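Local structure of maternal effect protein oskar (Drosophila melanogaster, 5A4A) at residues Y18-L23 with L52-C57; L23-M28 with G78-V83; G29-L34 with Y187-K192; C57-T62 with R178-S183. The protein induces the germline in the fly and acts in germ plasm, probably in part through RNA binding by its OSK domain, a member of the SGNH-hydrolase clan. All coordinates share one frame; numbering follows the deposited sequence.

Interaction 1. Residues Y18-L23 with L52-C57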
loop_
_atom_site.group_PDB
_atom_site.type_symbol
_atom_site.label_atom_id
_atom_site.label_comp_id
_atom_site.label_asym_id
_atom_site.label_seq_id
_atom_site.Cartn_x
_atom_site.Cartn_y
_atom_site.Cartn_z
ATOM N N TYR A 18 13.119 7.481 -10.522
ATOM C CA TYR A 18 11.970 8.376 -10.401
ATOM C C TYR A 18 10.782 7.753 -9.671
ATOM O O TYR A 18 9.978 8.463 -9.071
ATOM C CB TYR A 18 11.497 8.810 -11.790
ATOM C CG TYR A 18 12.583 9.438 -12.631
ATOM C CD1 TYR A 18 13.029 10.727 -12.368
ATOM C CD2 TYR A 18 13.166 8.741 -13.682
ATOM C CE1 TYR A 18 14.026 11.309 -13.130
ATOM C CE2 TYR A 18 14.167 9.317 -14.452
ATOM C CZ TYR A 18 14.589 10.601 -14.168
ATOM O OH TYR A 18 15.579 11.182 -14.925
ATOM N N ASP A 19 10.650 6.435 -9.753
ATOM C CA ASP A 19 9.493 5.758 -9.163
ATOM C C ASP A 19 9.752 5.273 -7.737
ATOM O O ASP A 19 10.898 5.164 -7.306
ATOM C CB ASP A 19 9.044 4.591 -10.045
ATOM C CG ASP A 19 8.563 5.047 -11.415
ATOM O OD1 ASP A 19 7.786 6.020 -11.496
ATOM O OD2 ASP A 19 8.977 4.438 -12.414
ATOM N N ALA A 20 8.675 4.992 -7.010
ATOM C CA ALA A 20 8.771 4.651 -5.595
ATOM C C ALA A 20 9.480 3.323 -5.401
ATOM O O ALA A 20 8.986 2.293 -5.840
ATOM C CB ALA A 20 7.383 4.600 -4.963
ATOM N N TYR A 21 10.651 3.377 -4.767
ATOM C CA TYR A 21 11.435 2.190 -4.412
ATOM C C TYR A 21 11.962 2.306 -2.978
ATOM O O TYR A 21 12.257 3.403 -2.495
ATOM C CB TYR A 21 12.647 2.067 -5.334
ATOM C CG TYR A 21 12.435 1.305 -6.624
ATOM C CD1 TYR A 21 11.623 1.814 -7.630
ATOM C CD2 TYR A 21 13.082 0.089 -6.849
ATOM C CE1 TYR A 21 11.448 1.134 -8.817
ATOM C CE2 TYR A 21 12.910 -0.603 -8.041
ATOM C CZ TYR A 21 12.083 -0.068 -9.016
ATOM O OH TYR A 21 11.894 -0.731 -10.206
ATOM N N LEU A 22 12.125 1.168 -2.313
ATOM C CA LEU A 22 12.715 1.143 -0.991
ATOM C C LEU A 22 13.842 0.106 -1.052
ATOM O O LEU A 22 13.582 -1.076 -1.270
ATOM C CB LEU A 22 11.631 0.756 0.021
ATOM C CG LEU A 22 11.743 0.901 1.544
ATOM C CD1 LEU A 22 10.352 0.869 2.158
ATOM C CD2 LEU A 22 12.547 -0.194 2.140
ATOM N N LEU A 23 15.091 0.558 -0.920
ATOM C CA LEU A 23 16.259 -0.337 -0.933
ATOM C C LEU A 23 16.292 -1.293 -2.132
ATOM O O LEU A 23 16.541 -2.496 -1.977
ATOM C CB LEU A 23 16.345 -1.144 0.363
ATOM C CG LEU A 23 16.389 -0.345 1.667
ATOM C CD1 LEU A 23 16.454 -1.277 2.855
ATOM C CD2 LEU A 23 17.572 0.630 1.673
ATOM N N LEU A 52 -2.485 11.030 -8.739
ATOM C CA LEU A 52 -1.101 11.085 -8.312
ATOM C C LEU A 52 -0.569 9.666 -8.168
ATOM O O LEU A 52 -1.221 8.809 -7.567
ATOM C CB LEU A 52 -1.023 11.747 -6.947
ATOM C CG LEU A 52 0.182 12.604 -6.605
ATOM C CD1 LEU A 52 0.286 13.754 -7.611
ATOM C CD2 LEU A 52 0.012 13.135 -5.204
ATOM N N GLN A 53 0.617 9.425 -8.709
ATOM C CA GLN A 53 1.237 8.112 -8.565
ATOM C C GLN A 53 2.725 8.190 -8.837
ATOM O O GLN A 53 3.205 9.149 -9.440
ATOM C CB GLN A 53 0.582 7.111 -9.515
ATOM C CG GLN A 53 0.617 7.526 -10.990
ATOM C CD GLN A 53 -0.442 6.804 -11.802
ATOM O OE1 GLN A 53 -0.207 5.705 -12.319
ATOM N NE2 GLN A 53 -1.628 7.406 -11.894
ATOM N N SER A 54 3.447 7.168 -8.389
ATOM C CA SER A 54 4.874 7.049 -8.628
ATOM C C SER A 54 5.132 5.562 -8.655
ATOM O O SER A 54 5.013 4.913 -7.629
ATOM C CB SER A 54 5.674 7.666 -7.481
ATOM O OG SER A 54 7.067 7.556 -7.715
ATOM N N GLY A 55 5.444 5.023 -9.825
ATOM C CA GLY A 55 5.605 3.585 -9.968
ATOM C C GLY A 55 4.326 2.849 -9.603
ATOM O O GLY A 55 3.243 3.188 -10.089
ATOM N N LEU A 56 4.455 1.835 -8.746
ATOM C CA LEU A 56 3.310 1.032 -8.331
ATOM C C LEU A 56 2.592 1.603 -7.102
ATOM O O LEU A 56 1.704 0.959 -6.543
ATOM C CB LEU A 56 3.751 -0.422 -8.076
ATOM C CG LEU A 56 4.492 -1.075 -9.246
ATOM C CD1 LEU A 56 4.971 -2.479 -8.861
ATOM C CD2 LEU A 56 3.616 -1.144 -10.485
ATOM N N CYS A 57 2.968 2.809 -6.683
ATOM C CA CYS A 57 2.218 3.533 -5.659
ATOM C C CYS A 57 1.264 4.516 -6.315
ATOM O O CYS A 57 1.703 5.472 -6.936
ATOM C CB CYS A 57 3.162 4.299 -4.719
ATOM S SG CYS A 57 4.084 3.188 -3.611
HETATM O O HOH W 1 6.921 1.315 -7.434
#

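Interaction 2. Residues L23-M28 with G78-V83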
loop_
_atom_site.group_PDB
_atom_site.type_symbol
_atom_site.label_atom_id
_atom_site.label_comp_id
_atom_site.label_asym_id
_atom_site.label_seq_id
_atom_site.Cartn_x
_atom_site.Cartn_y
_atom_site.Cartn_z
ATOM N N LEU A 23 15.091 0.558 -0.920
ATOM C CA LEU A 23 16.259 -0.337 -0.933
ATOM C C LEU A 23 16.292 -1.293 -2.132
ATOM O O LEU A 23 16.541 -2.496 -1.977
ATOM C CB LEU A 23 16.345 -1.144 0.363
ATOM C CG LEU A 23 16.389 -0.345 1.667
ATOM C CD1 LEU A 23 16.454 -1.277 2.855
ATOM C CD2 LEU A 23 17.572 0.630 1.673
ATOM N N ASP A 24 16.031 -0.738 -3.311
ATOM C CA ASP A 24 15.983 -1.481 -4.569
ATOM C C ASP A 24 14.755 -2.389 -4.731
ATOM O O ASP A 24 14.639 -3.077 -5.737
ATOM C CB ASP A 24 17.290 -2.251 -4.844
ATOM C CG ASP A 24 18.504 -1.337 -4.937
ATOM O OD1 ASP A 24 18.408 -0.266 -5.576
ATOM O OD2 ASP A 24 19.560 -1.696 -4.367
ATOM N N PHE A 25 13.839 -2.377 -3.762
ATOM C CA PHE A 25 12.546 -3.043 -3.928
ATOM C C PHE A 25 11.502 -2.059 -4.455
ATOM O O PHE A 25 11.292 -1.011 -3.851
ATOM C CB PHE A 25 12.018 -3.551 -2.587
ATOM C CG PHE A 25 12.859 -4.630 -1.947
ATOM C CD1 PHE A 25 12.686 -5.965 -2.282
ATOM C CD2 PHE A 25 13.790 -4.307 -0.977
ATOM C CE1 PHE A 25 13.447 -6.953 -1.674
ATOM C CE2 PHE A 25 14.554 -5.290 -0.368
ATOM C CZ PHE A 25 14.379 -6.609 -0.719
ATOM N N PRO A 26 10.811 -2.402 -5.556
ATOM C CA PRO A 26 9.670 -1.554 -5.923
ATOM C C PRO A 26 8.637 -1.559 -4.795
ATOM O O PRO A 26 8.487 -2.577 -4.118
ATOM C CB PRO A 26 9.088 -2.261 -7.155
ATOM C CG PRO A 26 10.236 -3.062 -7.719
ATOM C CD PRO A 26 11.005 -3.521 -6.497
ATOM N N LEU A 27 7.977 -0.427 -4.586
ATOM C CA LEU A 27 6.904 -0.302 -3.609
ATOM C C LEU A 27 5.583 -0.290 -4.333
ATOM O O LEU A 27 5.409 0.463 -5.296
ATOM C CB LEU A 27 7.030 1.013 -2.848
ATOM C CG LEU A 27 8.197 1.134 -1.887
ATOM C CD1 LEU A 27 8.296 2.566 -1.403
ATOM C CD2 LEU A 27 7.981 0.187 -0.716
ATOM N N MET A 28 4.637 -1.090 -3.856
ATOM C CA MET A 28 3.281 -1.024 -4.400
ATOM C C MET A 28 2.307 -0.661 -3.294
ATOM O O MET A 28 2.318 -1.268 -2.237
ATOM C CB MET A 28 2.869 -2.351 -5.037
ATOM C CG MET A 28 1.438 -2.312 -5.580
ATOM S SD MET A 28 1.083 -3.624 -6.765
ATOM C CE MET A 28 1.052 -5.085 -5.721
ATOM N N GLY A 78 11.119 -13.150 -10.579
ATOM C CA GLY A 78 11.752 -13.125 -9.277
ATOM C C GLY A 78 11.829 -11.753 -8.629
ATOM O O GLY A 78 12.322 -11.631 -7.509
ATOM N N THR A 79 11.364 -10.713 -9.316
ATOM C CA THR A 79 11.352 -9.384 -8.700
ATOM C C THR A 79 10.533 -9.399 -7.415
ATOM O O THR A 79 9.410 -9.891 -7.408
ATOM C CB THR A 79 10.788 -8.314 -9.653
ATOM O OG1 THR A 79 11.639 -8.214 -10.797
ATOM C CG2 THR A 79 10.722 -6.952 -8.967
ATOM N N GLN A 80 11.110 -8.874 -6.334
ATOM C CA GLN A 80 10.418 -8.765 -5.055
ATOM C C GLN A 80 9.837 -7.373 -4.899
ATOM O O GLN A 80 10.539 -6.372 -5.098
ATOM C CB GLN A 80 11.362 -9.064 -3.888
ATOM C CG GLN A 80 11.907 -10.490 -3.875
ATOM C CD GLN A 80 13.046 -10.657 -2.892
ATOM O OE1 GLN A 80 12.832 -10.973 -1.719
ATOM N NE2 GLN A 80 14.269 -10.451 -3.366
ATOM N N ILE A 81 8.551 -7.318 -4.557
ATOM C CA ILE A 81 7.838 -6.047 -4.441
ATOM C C ILE A 81 7.300 -5.881 -3.023
ATOM O O ILE A 81 6.634 -6.774 -2.511
ATOM C CB ILE A 81 6.644 -6.004 -5.434
ATOM C CG1 ILE A 81 7.132 -6.201 -6.880
ATOM C CG2 ILE A 81 5.829 -4.700 -5.278
ATOM C CD1 ILE A 81 6.000 -6.292 -7.912
ATOM N N ILE A 82 7.586 -4.745 -2.387
ATOM C CA ILE A 82 7.024 -4.484 -1.064
ATOM C C ILE A 82 5.615 -3.909 -1.223
ATOM O O ILE A 82 5.421 -2.879 -1.868
ATOM C CB ILE A 82 7.923 -3.542 -0.227
ATOM C CG1 ILE A 82 9.302 -4.190 -0.000
ATOM C CG2 ILE A 82 7.263 -3.218 1.112
ATOM C CD1 ILE A 82 10.327 -3.288 0.708
ATOM N N VAL A 83 4.640 -4.578 -0.614
ATOM C CA VAL A 83 3.226 -4.270 -0.828
ATOM C C VAL A 83 2.527 -3.755 0.424
ATOM O O VAL A 83 2.627 -4.355 1.495
ATOM C CB VAL A 83 2.477 -5.528 -1.300
ATOM C CG1 VAL A 83 0.988 -5.228 -1.506
ATOM C CG2 VAL A 83 3.110 -6.071 -2.583
HETATM O O HOH W 2 13.425 -6.223 -6.067
#

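Interaction 3. Residues G29-L34 with Y187-K192. With SO4 (sulfate ion), chain B.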
loop_
_atom_site.group_PDB
_atom_site.type_symbol
_atom_site.label_atom_id
_atom_site.label_comp_id
_atom_site.label_asym_id
_atom_site.label_seq_id
_atom_site.Cartn_x
_atom_site.Cartn_y
_atom_site.Cartn_z
ATOM N N GLY A 29 1.471 0.337 -3.522
ATOM C CA GLY A 29 0.562 0.752 -2.470
ATOM C C GLY A 29 -0.280 1.930 -2.896
ATOM O O GLY A 29 -0.330 2.254 -4.065
ATOM N N ASP A 30 -0.931 2.558 -1.923
ATOM C CA ASP A 30 -1.829 3.689 -2.173
ATOM C C ASP A 30 -1.208 5.008 -1.682
ATOM O O ASP A 30 0.013 5.123 -1.626
ATOM C CB ASP A 30 -3.202 3.397 -1.544
ATOM C CG ASP A 30 -3.110 3.023 -0.078
ATOM O OD1 ASP A 30 -2.358 3.691 0.664
ATOM O OD2 ASP A 30 -3.790 2.058 0.343
ATOM N N ASP A 31 -2.022 6.010 -1.335
ATOM C CA ASP A 31 -1.467 7.289 -0.878
ATOM C C ASP A 31 -0.525 7.198 0.304
ATOM O O ASP A 31 0.372 8.025 0.419
ATOM C CB ASP A 31 -2.556 8.298 -0.517
ATOM C CG ASP A 31 -3.122 9.004 -1.726
ATOM O OD1 ASP A 31 -2.426 9.893 -2.284
ATOM O OD2 ASP A 31 -4.269 8.679 -2.101
ATOM N N PHE A 32 -0.727 6.225 1.196
ATOM C CA PHE A 32 0.133 6.154 2.383
ATOM C C PHE A 32 1.588 5.854 2.036
ATOM O O PHE A 32 2.491 6.565 2.465
ATOM C CB PHE A 32 -0.401 5.172 3.428
ATOM C CG PHE A 32 -1.700 5.603 4.039
ATOM C CD1 PHE A 32 -1.749 6.696 4.899
ATOM C CD2 PHE A 32 -2.870 4.930 3.748
ATOM C CE1 PHE A 32 -2.945 7.102 5.456
ATOM C CE2 PHE A 32 -4.072 5.333 4.308
ATOM C CZ PHE A 32 -4.108 6.429 5.154
ATOM N N MET A 33 1.817 4.808 1.255
ATOM C CA MET A 33 3.168 4.523 0.801
ATOM C C MET A 33 3.660 5.539 -0.234
ATOM O O MET A 33 4.842 5.859 -0.258
ATOM C CB MET A 33 3.287 3.086 0.288
ATOM C CG MET A 33 3.249 2.038 1.398
ATOM S SD MET A 33 4.611 2.269 2.549
ATOM C CE MET A 33 5.950 2.304 1.379
ATOM N N LEU A 34 2.755 6.066 -1.063
ATOM C CA LEU A 34 3.118 7.136 -1.994
ATOM C C LEU A 34 3.725 8.316 -1.230
ATOM O O LEU A 34 4.783 8.831 -1.596
ATOM C CB LEU A 34 1.905 7.589 -2.805
ATOM C CG LEU A 34 2.151 8.677 -3.867
ATOM C CD1 LEU A 34 3.252 8.243 -4.816
ATOM C CD2 LEU A 34 0.882 8.978 -4.651
ATOM N N TYR A 187 -7.840 11.528 4.246
ATOM C CA TYR A 187 -6.689 10.752 4.702
ATOM C C TYR A 187 -5.977 11.520 5.799
ATOM O O TYR A 187 -5.775 12.723 5.672
ATOM C CB TYR A 187 -5.712 10.555 3.537
ATOM C CG TYR A 187 -6.075 9.422 2.615
ATOM C CD1 TYR A 187 -7.271 9.421 1.910
ATOM C CD2 TYR A 187 -5.222 8.333 2.468
ATOM C CE1 TYR A 187 -7.603 8.368 1.073
ATOM C CE2 TYR A 187 -5.545 7.277 1.632
ATOM C CZ TYR A 187 -6.730 7.295 0.944
ATOM O OH TYR A 187 -7.036 6.238 0.113
ATOM N N LEU A 188 -5.611 10.830 6.880
ATOM C CA LEU A 188 -4.761 11.427 7.909
ATOM C C LEU A 188 -3.368 10.819 7.759
ATOM O O LEU A 188 -3.151 9.638 8.075
ATOM C CB LEU A 188 -5.304 11.149 9.321
ATOM C CG LEU A 188 -4.654 12.007 10.421
ATOM C CD1 LEU A 188 -5.029 13.480 10.202
ATOM C CD2 LEU A 188 -5.046 11.548 11.815
ATOM N N PHE A 189 -2.424 11.609 7.262
ATOM C CA PHE A 189 -1.111 11.072 6.918
ATOM C C PHE A 189 -0.163 10.943 8.094
ATOM O O PHE A 189 -0.319 11.615 9.112
ATOM C CB PHE A 189 -0.480 11.896 5.801
ATOM C CG PHE A 189 -1.124 11.665 4.477
ATOM C CD1 PHE A 189 -0.762 10.564 3.710
ATOM C CD2 PHE A 189 -2.128 12.514 4.017
ATOM C CE1 PHE A 189 -1.370 10.322 2.488
ATOM C CE2 PHE A 189 -2.735 12.285 2.798
ATOM C CZ PHE A 189 -2.358 11.187 2.032
ATOM N N TRP A 190 0.799 10.029 7.960
ATOM C CA TRP A 190 1.815 9.863 8.974
ATOM C C TRP A 190 2.716 11.097 8.954
ATOM O O TRP A 190 3.099 11.584 7.889
ATOM C CB TRP A 190 2.642 8.598 8.706
ATOM C CG TRP A 190 1.822 7.370 8.358
ATOM C CD1 TRP A 190 0.560 7.054 8.803
ATOM C CD2 TRP A 190 2.228 6.286 7.502
ATOM N NE1 TRP A 190 0.160 5.843 8.259
ATOM C CE2 TRP A 190 1.160 5.363 7.457
ATOM C CE3 TRP A 190 3.384 6.021 6.761
ATOM C CZ2 TRP A 190 1.226 4.180 6.703
ATOM C CZ3 TRP A 190 3.444 4.855 6.009
ATOM C CH2 TRP A 190 2.369 3.948 5.986
ATOM N N ASN A 191 3.050 11.605 10.136
ATOM C CA ASN A 191 3.929 12.772 10.203
ATOM C C ASN A 191 5.389 12.328 10.134
ATOM O O ASN A 191 5.659 11.165 9.840
ATOM C CB ASN A 191 3.624 13.661 11.419
ATOM C CG ASN A 191 3.983 13.014 12.747
ATOM O OD1 ASN A 191 4.578 11.943 12.804
ATOM N ND2 ASN A 191 3.620 13.678 13.830
ATOM N N LYS A 192 6.328 13.240 10.381
ATOM C CA LYS A 192 7.740 12.879 10.257
ATOM C C LYS A 192 8.123 11.701 11.157
ATOM O O LYS A 192 8.815 10.779 10.733
ATOM C CB LYS A 192 8.658 14.079 10.524
ATOM C CG LYS A 192 10.140 13.727 10.392
ATOM C CD LYS A 192 11.019 14.968 10.281
ATOM C CE LYS A 192 12.024 14.856 9.131
ATOM N NZ LYS A 192 11.728 15.836 8.043
HETATM S S SO4 B . 5.258 16.446 8.889
HETATM O O1 SO4 B . 4.597 17.742 8.986
HETATM O O2 SO4 B . 6.307 16.489 7.880
HETATM O O3 SO4 B . 5.867 16.108 10.174
HETATM O O4 SO4 B . 4.259 15.459 8.503
HETATM O O HOH W 3 -4.960 6.202 -1.640
#

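Interaction 4. Residues C57-T62 with R178-S183. With SO4 (sulfate ion), chain C; SO4 (sulfate ion), chain D.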
loop_
_atom_site.group_PDB
_atom_site.type_symbol
_atom_site.label_atom_id
_atom_site.label_comp_id
_atom_site.label_asym_id
_atom_site.label_seq_id
_atom_site.Cartn_x
_atom_site.Cartn_y
_atom_site.Cartn_z
ATOM N N CYS A 57 2.968 2.809 -6.683
ATOM C CA CYS A 57 2.218 3.533 -5.659
ATOM C C CYS A 57 1.264 4.516 -6.315
ATOM O O CYS A 57 1.703 5.472 -6.936
ATOM C CB CYS A 57 3.162 4.299 -4.719
ATOM S SG CYS A 57 4.084 3.188 -3.611
ATOM N N VAL A 58 -0.037 4.274 -6.169
ATOM C CA VAL A 58 -1.061 5.061 -6.858
ATOM C C VAL A 58 -2.146 5.510 -5.877
ATOM O O VAL A 58 -2.677 4.692 -5.124
ATOM C CB VAL A 58 -1.743 4.205 -7.963
ATOM C CG1 VAL A 58 -2.776 5.035 -8.747
ATOM C CG2 VAL A 58 -0.695 3.578 -8.913
ATOM N N SER A 59 -2.488 6.799 -5.889
ATOM C CA SER A 59 -3.604 7.274 -5.082
ATOM C C SER A 59 -4.885 6.515 -5.437
ATOM O O SER A 59 -5.233 6.386 -6.611
ATOM C CB SER A 59 -3.833 8.777 -5.296
ATOM O OG SER A 59 -4.947 9.212 -4.528
ATOM N N GLY A 60 -5.573 6.003 -4.421
ATOM C CA GLY A 60 -6.815 5.281 -4.641
ATOM C C GLY A 60 -6.661 3.843 -5.113
ATOM O O GLY A 60 -7.646 3.228 -5.537
ATOM N N LEU A 61 -5.448 3.296 -5.043
ATOM C CA LEU A 61 -5.217 1.919 -5.493
ATOM C C LEU A 61 -5.855 0.908 -4.538
ATOM O O LEU A 61 -5.460 0.794 -3.381
ATOM C CB LEU A 61 -3.718 1.617 -5.628
ATOM C CG LEU A 61 -3.339 0.393 -6.474
ATOM C CD1 LEU A 61 -3.601 0.650 -7.971
ATOM C CD2 LEU A 61 -1.894 -0.019 -6.234
ATOM N N THR A 62 -6.844 0.174 -5.030
ATOM C CA THR A 62 -7.431 -0.900 -4.249
ATOM C C THR A 62 -6.673 -2.191 -4.546
ATOM O O THR A 62 -5.771 -2.221 -5.394
ATOM C CB THR A 62 -8.896 -1.121 -4.631
ATOM O OG1 THR A 62 -8.957 -1.413 -6.030
ATOM C CG2 THR A 62 -9.738 0.139 -4.337
ATOM N N ARG A 178 -6.430 15.294 4.808
ATOM C CA ARG A 178 -6.166 15.890 3.507
ATOM C C ARG A 178 -7.008 15.227 2.423
ATOM O O ARG A 178 -7.317 14.044 2.498
ATOM C CB ARG A 178 -4.694 15.719 3.126
ATOM C CG ARG A 178 -3.690 16.348 4.067
ATOM C CD ARG A 178 -3.764 17.876 4.044
ATOM N NE ARG A 178 -2.499 18.476 4.470
ATOM C CZ ARG A 178 -2.106 18.581 5.737
ATOM N NH1 ARG A 178 -2.879 18.128 6.715
ATOM N NH2 ARG A 178 -0.935 19.139 6.029
ATOM N N GLN A 179 -7.347 16.004 1.402
ATOM C CA GLN A 179 -7.905 15.474 0.164
ATOM C C GLN A 179 -6.830 14.723 -0.625
ATOM O O GLN A 179 -5.682 15.161 -0.684
ATOM C CB GLN A 179 -8.401 16.645 -0.697
ATOM C CG GLN A 179 -8.874 16.242 -2.093
ATOM C CD GLN A 179 -10.294 15.734 -2.090
ATOM O OE1 GLN A 179 -11.200 16.408 -1.589
ATOM N NE2 GLN A 179 -10.505 14.539 -2.652
ATOM N N VAL A 180 -7.195 13.599 -1.237
ATOM C CA VAL A 180 -6.289 12.914 -2.167
ATOM C C VAL A 180 -6.951 12.826 -3.545
ATOM O O VAL A 180 -8.141 13.108 -3.684
ATOM C CB VAL A 180 -5.861 11.515 -1.661
ATOM C CG1 VAL A 180 -5.240 11.627 -0.275
ATOM C CG2 VAL A 180 -7.044 10.557 -1.657
ATOM N N THR A 181 -6.179 12.461 -4.564
ATOM C CA THR A 181 -6.672 12.523 -5.943
ATOM C C THR A 181 -7.509 11.317 -6.376
ATOM O O THR A 181 -8.391 11.447 -7.220
ATOM C CB THR A 181 -5.511 12.686 -6.946
ATOM O OG1 THR A 181 -4.581 11.607 -6.773
ATOM C CG2 THR A 181 -4.793 14.019 -6.712
ATOM N N GLY A 182 -7.221 10.148 -5.813
ATOM C CA GLY A 182 -7.843 8.916 -6.270
ATOM C C GLY A 182 -8.989 8.414 -5.415
ATOM O O GLY A 182 -9.526 7.334 -5.670
ATOM N N SER A 183 -9.379 9.194 -4.411
ATOM C CA SER A 183 -10.455 8.787 -3.506
ATOM C C SER A 183 -11.117 9.987 -2.824
ATOM O O SER A 183 -10.473 10.998 -2.577
ATOM C CB SER A 183 -9.911 7.816 -2.448
ATOM O OG SER A 183 -10.892 7.509 -1.471
HETATM S S SO4 C . -0.595 19.204 9.688
HETATM O O1 SO4 C . -0.620 20.632 9.975
HETATM O O2 SO4 C . 0.226 18.954 8.497
HETATM O O3 SO4 C . -0.002 18.516 10.839
HETATM O O4 SO4 C . -1.955 18.732 9.428
HETATM S S SO4 D . -13.790 6.514 -3.439
HETATM O O1 SO4 D . -14.651 6.313 -2.276
HETATM O O2 SO4 D . -13.927 7.881 -3.949
HETATM O O3 SO4 D . -12.403 6.235 -3.067
HETATM O O4 SO4 D . -14.183 5.582 -4.492
#

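Interaction 1. Residues Y18-L23 with L52-C57
Asp19 lies along the tip of the tight hairpin that turns at Gly55, and its side chain meets the turn atom by atom. CB starts against the glycine's CA, 3.6 Å away; CG follows beside Gly55 N; and the branch ending in OD1 reaches that same N at 3.0 Å, a weak, strongly bent bond of 120°. A rotation that sets CG beside the residue's own backbone N (chi1 -63°) lays the carboxylate against the turn. Beyond the hairpin, OD1 forms a salt bridge with Arg46, and OD2 accepts from Asn15 N. With an alanine here, Arg46 would probably lose a countercharge and Gly55 N its weak acceptor. Gly55 takes the second place of a type II' turn from Ser54 to Cys57, and a CB on it would collide with Asp19 CB. Past the turn, Ala20 CB touches Cys57 SG at 3.8 Å, while a water links Ala20 O to Leu56 N, 2.8 Å from each. Ser54 OG, hydrogen-bonded to Arg44 O, lies 3.1 Å from Ala20 N. The chemistry is therefore not that of paired strands: a carboxylate, a water and a small apolar touch join the chain before strand 21-22 to the hairpin.

Interaction 2. Residues L23-M28 with G78-V83
Met28 N donates to Ile82 O over 2.8 Å in an almost straight bond (174°), and Ile82 N donates in turn to Pro26 O at 2.9 Å and a more bent 151°. Both groups of Ile82 thus grip the residues on either side of Leu27, the signature of parallel strand pairing. CA-H...O contacts run beside these bonds, among them Leu27 CA to Ile82 O. One rung earlier the ladder stops, because Pro26 has no N-H to give: its CD rests 3.2 Å from Gln80 O, and a water donates to that oxygen at 3.0 Å, reaching more weakly to Asp24 O. Gln80 O also faces the edge of the Phe25 ring, 3.6 Å from CD1. Alongside that ring runs the Gln80 side chain, its CB 3.7 Å from Phe25 CE1 and its amide turned nearly perpendicular to the ring plane. Ile82 CD1 packs on Phe25 CB, and Leu27 CD2 meets Ile82 CB at 3.8 Å. Across the sheet, a bend at the end of Met28 (chi3 71°) brings CE to 3.9 Å from Val83 CG2, while Met28 CB rests on Ile81 CG2. The pair belongs to the parallel core of the mixed sheet in this SGNH-clan domain: strand 25-29 has strand 56-58 as its other parallel neighbour, and strand 80-84 pairs onward with strand 116-120. Leu27 packs on Met33 of helix 31-40, and Leu22, which touches Leu27 and Ile82, also meets helix 192-204.

Interaction 3. Residues G29-L34 with Y187-K192
Phe32, in the first turn of helix 31-40, is pressed into an aromatic cluster with Tyr187, Phe189 and Trp190. With CG opposite the carbonyl carbon (chi1 -66°), its ring is carried under Tyr187, whose CD2 comes over one face, 3.5 Å from CZ, the planes inclined at 36°. Leu188 O meets the ring edge close to its plane, 3.7 Å from CE1. The indole lies nearly parallel (15°) but slid aside, and its CZ2 touches Phe32 CB at 3.8 Å. Phe189 turns an edge to the helix backbone, CE1 standing 3.5 Å from Asp31 O. Around this packed centre the contact slackens: Met33 SD approaches Trp190 CH2 only to 4.4 Å, and a water ties Tyr187 OH to Asp31 N and to Asp31 OD2, the latter 2.6 Å from it. At the exposed end Lys192 lies far from helix 31-40, its N donating to a sulfate probably left from the crystallisation liquor. Asp30 caps helix 31-40, OD1 accepting from Phe32 N at 3.1 Å, which fixes the backbone from which the ring projects. No hydrogen bond crosses directly, so apolar and aromatic packing carries the contact. Gly29-Asp30-Asp31 probably corresponds to the GDS motif of SGNH hydrolases; an aspartate where they keep the nucleophilic serine, here hydrogen-bonded through OD2 to Ser59, is consistent with a domain that binds RNA rather than hydrolyses.

Interaction 4. Residues C57-T62 with R178-S183
Two glycines let the backbones of Gly60 and Gly182 pass unusually close, their CA atoms only 4.1 Å apart. Gly60 CA points a hydrogen at Gly182 O, 3.6 Å away, and a CB on Gly60 would run into that oxygen, just as one on Gly182 would run into Ser59 O. Gly60 also fills the third place of a type II turn from Val58 to Leu61, which its positive phi suits. Further along, Arg178 holds a sulfate in a two-pronged grip through NH1 and NH2, with Ala175 N and Ser176 N on the same ion. The ion probably comes from the crystallisation liquor, yet such a site is consistent with a surface able to meet RNA phosphates. Beside the glycines, Ser59 provides the polar link: with OG trans to the residue's own N (chi1 178°), the hydroxyl reaches out and accepts from Gly182 N at 2.8 Å, while Ser59 CB lies 3.3 Å from Thr181 OG1. That threonine oxygen accepts from Leu52 N, and Val180 closes over the serine hydroxyl with CB and CG2. Replacing the serine by an alanine would probably leave Gly182 N without its acceptor and take one partner from Asp31, whose OD2 is hydrogen-bonded to Ser59 OG. One hydroxyl thus joins a loop amide to a carboxylate, at a place where the absence of side chains permits the close backbone approach.

The four contacts are spread over one mixed sheet and the helix and loop packed at its end. Interactions 1 and 2 have centres about 10 Å apart and share Leu23; strand 21-22 pairs with strand 25-29, whose other neighbours are strands 56-58 and 80-84. Strand 56-58 joins interactions 1 and 4 through Cys57, and helix 31-40, which follows strand 25-29, takes the chain from interaction 2 into interaction 3. Interactions 3 and 4, centres about 10 Å apart, meet at Asp31 and Ser59, and along the chain interaction 4 nests inside the loop closed by interaction 3. Interactions 1 and 2 knit the early strands together; 3 and 4 bring the loop before helix 192-204 onto them.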